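PDB 6LWZ: bacteriocin from Brevibacillus sp. SKDU10, which is a defensin-like antimicrobial peptide of the laterosporulin type that probably kills or inhibits competing bacteria. Local coordinates for residues N4-A9 and V31-M36; K26-V31 and T45-P50. One frame throughout, in Å; residues are numbered along the deposited sequence.

Contact 1. Residues N4-A9 and V31-M36; sequences NQCPDA and VYVACM
C6 and C35 are joined by a disulfide that ties the N-terminal loop to the end of strand 26-35. C6 CB lies 3.0 Å from C35 SG and 3.7 Å from C35 CB. C6 SG stands anti to its carbonyl carbon (chi1 -56°), which carries it to the strand. There it is bonded to C35 SG at 2.0 Å, and the torsion about this S-S bond is -83°, close to the relaxed value. V33, two residues before C35 in the strand, touches C6 SG through CG2 at 3.9 Å. P7 CD comes loosely against C35 SG from the loop side.

Past the bridge, M36 N gives a weak hydrogen bond to A9 O, 3.3 Å long but nearly straight. M36 CG rests on that same A9 O at 3.4 Å. Within the loop, D8 OD1 accepts a hydrogen bond from A9 N (2.7 Å), which comes from above the carboxylate plane. V33 also reaches C2, F13 and C43, which places the contact beside a second disulfide, C2-C43. With C20-C51, the bridges pair cysteines first to fifth, second to fourth and third to sixth, the pattern of beta-defensins, on a three-stranded antiparallel sheet.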
loop_
_atom_site.group_PDB
_atom_site.type_symbol
_atom_site.label_atom_id
_atom_site.label_comp_id
_atom_site.label_asym_id
_atom_site.label_seq_id
_atom_site.Cartn_x
_atom_site.Cartn_y
_atom_site.Cartn_z
ATOM N N ASN A 4 -0.312 -9.954 -0.947
ATOM C CA ASN A 4 0.863 -10.799 -1.077
ATOM C C ASN A 4 1.529 -10.760 0.285
ATOM O O ASN A 4 1.356 -9.789 1.027
ATOM C CB ASN A 4 1.819 -10.248 -2.141
ATOM C CG ASN A 4 1.194 -10.184 -3.529
ATOM O OD1 ASN A 4 0.708 -9.139 -3.954
ATOM N ND2 ASN A 4 1.219 -11.296 -4.242
ATOM N N GLN A 5 2.270 -11.807 0.632
ATOM C CA GLN A 5 3.055 -11.800 1.868
ATOM C C GLN A 5 4.397 -12.499 1.686
ATOM O O GLN A 5 4.663 -13.117 0.655
ATOM C CB GLN A 5 2.255 -12.389 3.045
ATOM C CG GLN A 5 1.366 -11.360 3.746
ATOM C CD GLN A 5 0.816 -11.826 5.087
ATOM O OE1 GLN A 5 1.109 -12.931 5.553
ATOM N NE2 GLN A 5 -0.002 -10.981 5.711
ATOM N N CYS A 6 5.246 -12.356 2.698
ATOM C CA CYS A 6 6.617 -12.843 2.645
ATOM C C CYS A 6 6.712 -14.309 3.045
ATOM O O CYS A 6 5.955 -14.765 3.904
ATOM C CB CYS A 6 7.489 -11.987 3.556
ATOM S SG CYS A 6 7.368 -10.241 3.121
ATOM N N PRO A 7 7.644 -15.053 2.423
ATOM C CA PRO A 7 7.781 -16.488 2.699
ATOM C C PRO A 7 8.028 -16.824 4.177
ATOM O O PRO A 7 7.420 -17.757 4.710
ATOM C CB PRO A 7 8.992 -16.900 1.850
ATOM C CG PRO A 7 9.097 -15.867 0.784
ATOM C CD PRO A 7 8.601 -14.595 1.396
ATOM N N ASP A 8 8.907 -16.065 4.821
ATOM C CA ASP A 8 9.284 -16.319 6.215
ATOM C C ASP A 8 9.066 -15.098 7.121
ATOM O O ASP A 8 8.502 -15.225 8.212
ATOM C CB ASP A 8 10.739 -16.811 6.304
ATOM C CG ASP A 8 11.706 -15.969 5.485
ATOM O OD1 ASP A 8 11.271 -14.964 4.885
ATOM O OD2 ASP A 8 12.906 -16.314 5.442
ATOM N N ALA A 9 9.512 -13.925 6.676
ATOM C CA ALA A 9 9.327 -12.697 7.447
ATOM C C ALA A 9 9.440 -11.443 6.586
ATOM O O ALA A 9 10.162 -11.411 5.590
ATOM C CB ALA A 9 10.334 -12.642 8.587
ATOM N N VAL A 31 0.282 0.637 -0.149
ATOM C CA VAL A 31 1.180 0.047 0.832
ATOM C C VAL A 31 1.792 -1.225 0.258
ATOM O O VAL A 31 1.080 -2.113 -0.215
ATOM C CB VAL A 31 0.442 -0.287 2.150
ATOM C CG1 VAL A 31 1.396 -0.869 3.192
ATOM C CG2 VAL A 31 -0.236 0.949 2.706
ATOM N N TYR A 32 3.115 -1.301 0.314
ATOM C CA TYR A 32 3.863 -2.473 -0.122
ATOM C C TYR A 32 4.638 -3.040 1.055
ATOM O O TYR A 32 4.956 -2.319 2.007
ATOM C CB TYR A 32 4.839 -2.093 -1.239
ATOM C CG TYR A 32 4.202 -1.954 -2.603
ATOM C CD1 TYR A 32 3.365 -0.885 -2.893
ATOM C CD2 TYR A 32 4.449 -2.890 -3.609
ATOM C CE1 TYR A 32 2.778 -0.749 -4.144
ATOM C CE2 TYR A 32 3.869 -2.769 -4.865
ATOM C CZ TYR A 32 3.031 -1.697 -5.130
ATOM O OH TYR A 32 2.445 -1.566 -6.370
ATOM N N VAL A 33 4.930 -4.334 0.980
ATOM C CA VAL A 33 5.826 -4.997 1.929
ATOM C C VAL A 33 7.136 -5.288 1.218
ATOM O O VAL A 33 7.140 -5.786 0.088
ATOM C CB VAL A 33 5.256 -6.327 2.504
ATOM C CG1 VAL A 33 3.850 -6.133 3.030
ATOM C CG2 VAL A 33 5.264 -7.444 1.472
ATOM N N ALA A 34 8.245 -4.948 1.866
ATOM C CA ALA A 34 9.555 -5.382 1.418
ATOM C C ALA A 34 9.896 -6.600 2.245
ATOM O O ALA A 34 9.972 -6.523 3.467
ATOM C CB ALA A 34 10.584 -4.293 1.613
ATOM N N CYS A 35 10.054 -7.731 1.575
ATOM C CA CYS A 35 10.352 -8.993 2.240
ATOM C C CYS A 35 11.851 -9.161 2.465
ATOM O O CYS A 35 12.666 -8.570 1.753
ATOM C CB CYS A 35 9.829 -10.165 1.403
ATOM S SG CYS A 35 8.033 -10.201 1.199
ATOM N N MET A 36 12.188 -10.071 3.355
ATOM C CA MET A 36 13.558 -10.457 3.541
ATOM C C MET A 36 13.920 -11.255 2.285
ATOM O O MET A 36 14.870 -10.950 1.658
ATOM C CB MET A 36 13.749 -11.310 4.789
ATOM C CG MET A 36 13.417 -10.666 6.112
ATOM S SD MET A 36 14.418 -9.318 6.696
ATOM C CE MET A 36 15.908 -10.137 7.166
#

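Contact 2. Residues K26-V31 and T45-P50; sequences KYYKQV and TEWGGP
Strands 26-31 and 45-48 run antiparallel at 152°, with a beta bulge between K26 and Y28 that shifts the register by one. K29 and E46 form a hydrogen-bonded pair: K29 N to E46 O and E46 N to K29 O are both 2.9 Å. At the bulge, where the register shifts, G48 N comes to Y27 O at 2.6 Å from out of the carbonyl plane. Y27 N then bonds to G49 O at 3.0 Å.

W47 lies between two neighbours. K26 NZ sits over one face of the indole in a cation-pi contact, 4.1 Å from the centroid of the five-membered ring and 15° off its normal. The K26 chain bends at chi3 (-74°), which turns NZ toward the ring. T45 CG2 lies over the opposite face, offset toward the rim. Y27 O meets the ring at its edge. Y28 CB packs obliquely on W47 CZ3 at 3.6 Å. H21 meets both Y28 and W47 edge-to-face.

Farther along the same face, T45 OG1 donates to Q30 OE1 at 2.6 Å, tilted slightly from the amide plane. Q30 bends at chi2, which brings OE1 back to the threonine. T45 OG1 also bonds to Y42 OH. On the other face, the CB atoms of K29 and E46 are 4.2 Å apart, but their charged ends do not meet. E46 is instead salt-bridged to R44.

Aromatic and polar groups thus line the face of Y28, Q30, T45 and W47, and K26 reaches W47 from the bulge end. The indole face and a weak, long ion pair with E24 would both favour the ammonium form of K26. Main-chain bonds set the register, while the cation-pi contact and the Q30-T45 bond tie side chains across the strands.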
loop_
_atom_site.group_PDB
_atom_site.type_symbol
_atom_site.label_atom_id
_atom_site.label_comp_id
_atom_site.label_asym_id
_atom_site.label_seq_id
_atom_site.Cartn_x
_atom_site.Cartn_y
_atom_site.Cartn_z
ATOM N N LYS A 26 -11.088 9.814 -2.571
ATOM C CA LYS A 26 -10.500 10.005 -1.254
ATOM C C LYS A 26 -9.003 9.945 -1.468
ATOM O O LYS A 26 -8.517 9.253 -2.373
ATOM C CB LYS A 26 -10.904 8.889 -0.283
ATOM C CG LYS A 26 -12.279 9.039 0.356
ATOM C CD LYS A 26 -12.604 7.881 1.300
ATOM C CE LYS A 26 -12.927 6.604 0.542
ATOM N NZ LYS A 26 -13.203 5.466 1.453
ATOM N N TYR A 27 -8.264 10.662 -0.636
ATOM C CA TYR A 27 -6.820 10.511 -0.618
ATOM C C TYR A 27 -6.497 9.063 -0.298
ATOM O O TYR A 27 -7.215 8.426 0.473
ATOM C CB TYR A 27 -6.203 11.440 0.420
ATOM C CG TYR A 27 -6.286 12.887 0.021
ATOM C CD1 TYR A 27 -5.669 13.333 -1.139
ATOM C CD2 TYR A 27 -6.983 13.814 0.794
ATOM C CE1 TYR A 27 -5.738 14.659 -1.525
ATOM C CE2 TYR A 27 -7.061 15.149 0.413
ATOM C CZ TYR A 27 -6.433 15.566 -0.749
ATOM O OH TYR A 27 -6.490 16.888 -1.155
ATOM N N TYR A 28 -5.448 8.526 -0.910
ATOM C CA TYR A 28 -5.047 7.151 -0.628
ATOM C C TYR A 28 -3.537 6.939 -0.730
ATOM O O TYR A 28 -2.817 7.704 -1.382
ATOM C CB TYR A 28 -5.800 6.156 -1.538
ATOM C CG TYR A 28 -5.304 6.129 -2.965
ATOM C CD1 TYR A 28 -5.559 7.188 -3.822
ATOM C CD2 TYR A 28 -4.572 5.050 -3.455
ATOM C CE1 TYR A 28 -5.111 7.181 -5.128
ATOM C CE2 TYR A 28 -4.118 5.031 -4.767
ATOM C CZ TYR A 28 -4.393 6.101 -5.595
ATOM O OH TYR A 28 -3.940 6.116 -6.889
ATOM N N LYS A 29 -3.077 5.891 -0.053
ATOM C CA LYS A 29 -1.683 5.465 -0.093
ATOM C C LYS A 29 -1.644 4.005 -0.488
ATOM O O LYS A 29 -2.418 3.206 0.036
ATOM C CB LYS A 29 -1.022 5.627 1.276
ATOM C CG LYS A 29 -1.089 7.037 1.831
ATOM C CD LYS A 29 -0.502 7.117 3.229
ATOM C CE LYS A 29 -0.848 8.440 3.885
ATOM N NZ LYS A 29 -0.165 8.596 5.191
ATOM N N GLN A 30 -0.766 3.666 -1.423
ATOM C CA GLN A 30 -0.508 2.274 -1.751
ATOM C C GLN A 30 0.563 1.761 -0.803
ATOM O O GLN A 30 1.612 2.382 -0.672
ATOM C CB GLN A 30 -0.042 2.122 -3.199
ATOM C CG GLN A 30 -1.095 2.464 -4.243
ATOM C CD GLN A 30 -2.198 1.429 -4.342
ATOM O OE1 GLN A 30 -2.900 1.150 -3.366
ATOM N NE2 GLN A 30 -2.369 0.864 -5.533
ATOM N N VAL A 31 0.282 0.637 -0.149
ATOM C CA VAL A 31 1.180 0.047 0.832
ATOM C C VAL A 31 1.792 -1.225 0.258
ATOM O O VAL A 31 1.080 -2.113 -0.215
ATOM C CB VAL A 31 0.442 -0.287 2.150
ATOM C CG1 VAL A 31 1.396 -0.869 3.192
ATOM C CG2 VAL A 31 -0.236 0.949 2.706
ATOM N N THR A 45 -4.328 -0.855 0.197
ATOM C CA THR A 45 -4.577 0.571 0.040
ATOM C C THR A 45 -5.041 1.128 1.377
ATOM O O THR A 45 -5.892 0.525 2.033
ATOM C CB THR A 45 -5.679 0.825 -1.014
ATOM O OG1 THR A 45 -5.191 0.481 -2.320
ATOM C CG2 THR A 45 -6.136 2.296 -1.005
ATOM N N GLU A 46 -4.493 2.281 1.757
ATOM C CA GLU A 46 -4.856 2.981 2.992
ATOM C C GLU A 46 -5.623 4.251 2.631
ATOM O O GLU A 46 -5.127 5.065 1.859
ATOM C CB GLU A 46 -3.583 3.337 3.769
ATOM C CG GLU A 46 -3.782 4.213 4.996
ATOM C CD GLU A 46 -4.567 3.537 6.106
ATOM O OE1 GLU A 46 -4.707 2.290 6.091
ATOM O OE2 GLU A 46 -5.039 4.257 7.013
ATOM N N TRP A 47 -6.817 4.430 3.186
ATOM C CA TRP A 47 -7.678 5.549 2.797
ATOM C C TRP A 47 -7.474 6.776 3.671
ATOM O O TRP A 47 -7.283 6.668 4.877
ATOM C CB TRP A 47 -9.149 5.150 2.841
ATOM C CG TRP A 47 -9.517 4.086 1.866
ATOM C CD1 TRP A 47 -9.974 2.837 2.155
ATOM C CD2 TRP A 47 -9.458 4.172 0.436
ATOM N NE1 TRP A 47 -10.200 2.137 0.998
ATOM C CE2 TRP A 47 -9.894 2.934 -0.073
ATOM C CE3 TRP A 47 -9.077 5.178 -0.462
ATOM C CZ2 TRP A 47 -9.960 2.667 -1.444
ATOM C CZ3 TRP A 47 -9.141 4.913 -1.827
ATOM C CH2 TRP A 47 -9.577 3.665 -2.303
ATOM N N GLY A 48 -7.532 7.942 3.040
ATOM C CA GLY A 48 -7.428 9.222 3.725
ATOM C C GLY A 48 -8.744 9.976 3.691
ATOM O O GLY A 48 -9.824 9.377 3.601
ATOM N N GLY A 49 -8.655 11.299 3.741
ATOM C CA GLY A 49 -9.843 12.144 3.806
ATOM C C GLY A 49 -10.598 12.221 2.493
ATOM O O GLY A 49 -10.181 11.623 1.491
ATOM N N PRO A 50 -11.723 12.956 2.489
ATOM C CA PRO A 50 -12.425 13.178 1.241
ATOM C C PRO A 50 -11.617 14.080 0.322
ATOM O O PRO A 50 -10.679 14.763 0.753
ATOM C CB PRO A 50 -13.735 13.836 1.667
ATOM C CG PRO A 50 -13.453 14.448 2.977
ATOM C CD PRO A 50 -12.355 13.655 3.616
#

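Overall arrangement
Contacts 1 and 2 lie about 20 Å apart, centre to centre, on opposite sides of the chain's centre. Both use strand 26-35, the middle strand of a three-stranded antiparallel sheet, and they share V31. In sequence the segments alternate: 4-9, then 26-31 and 31-36, then 45-50. Contact 2 pairs the start of the middle strand with the end of its hairpin partner, strand 40-48. Contact 1 joins the far end of the middle strand to the loop before strand 10-20. Pairing runs along the whole strand; C6-C35 adds a covalent tie at one end, and Y27 lies against C51 of the C20-C51 disulfide near the other. With no helix and one small sheet, the disulfides probably contribute much of the stability.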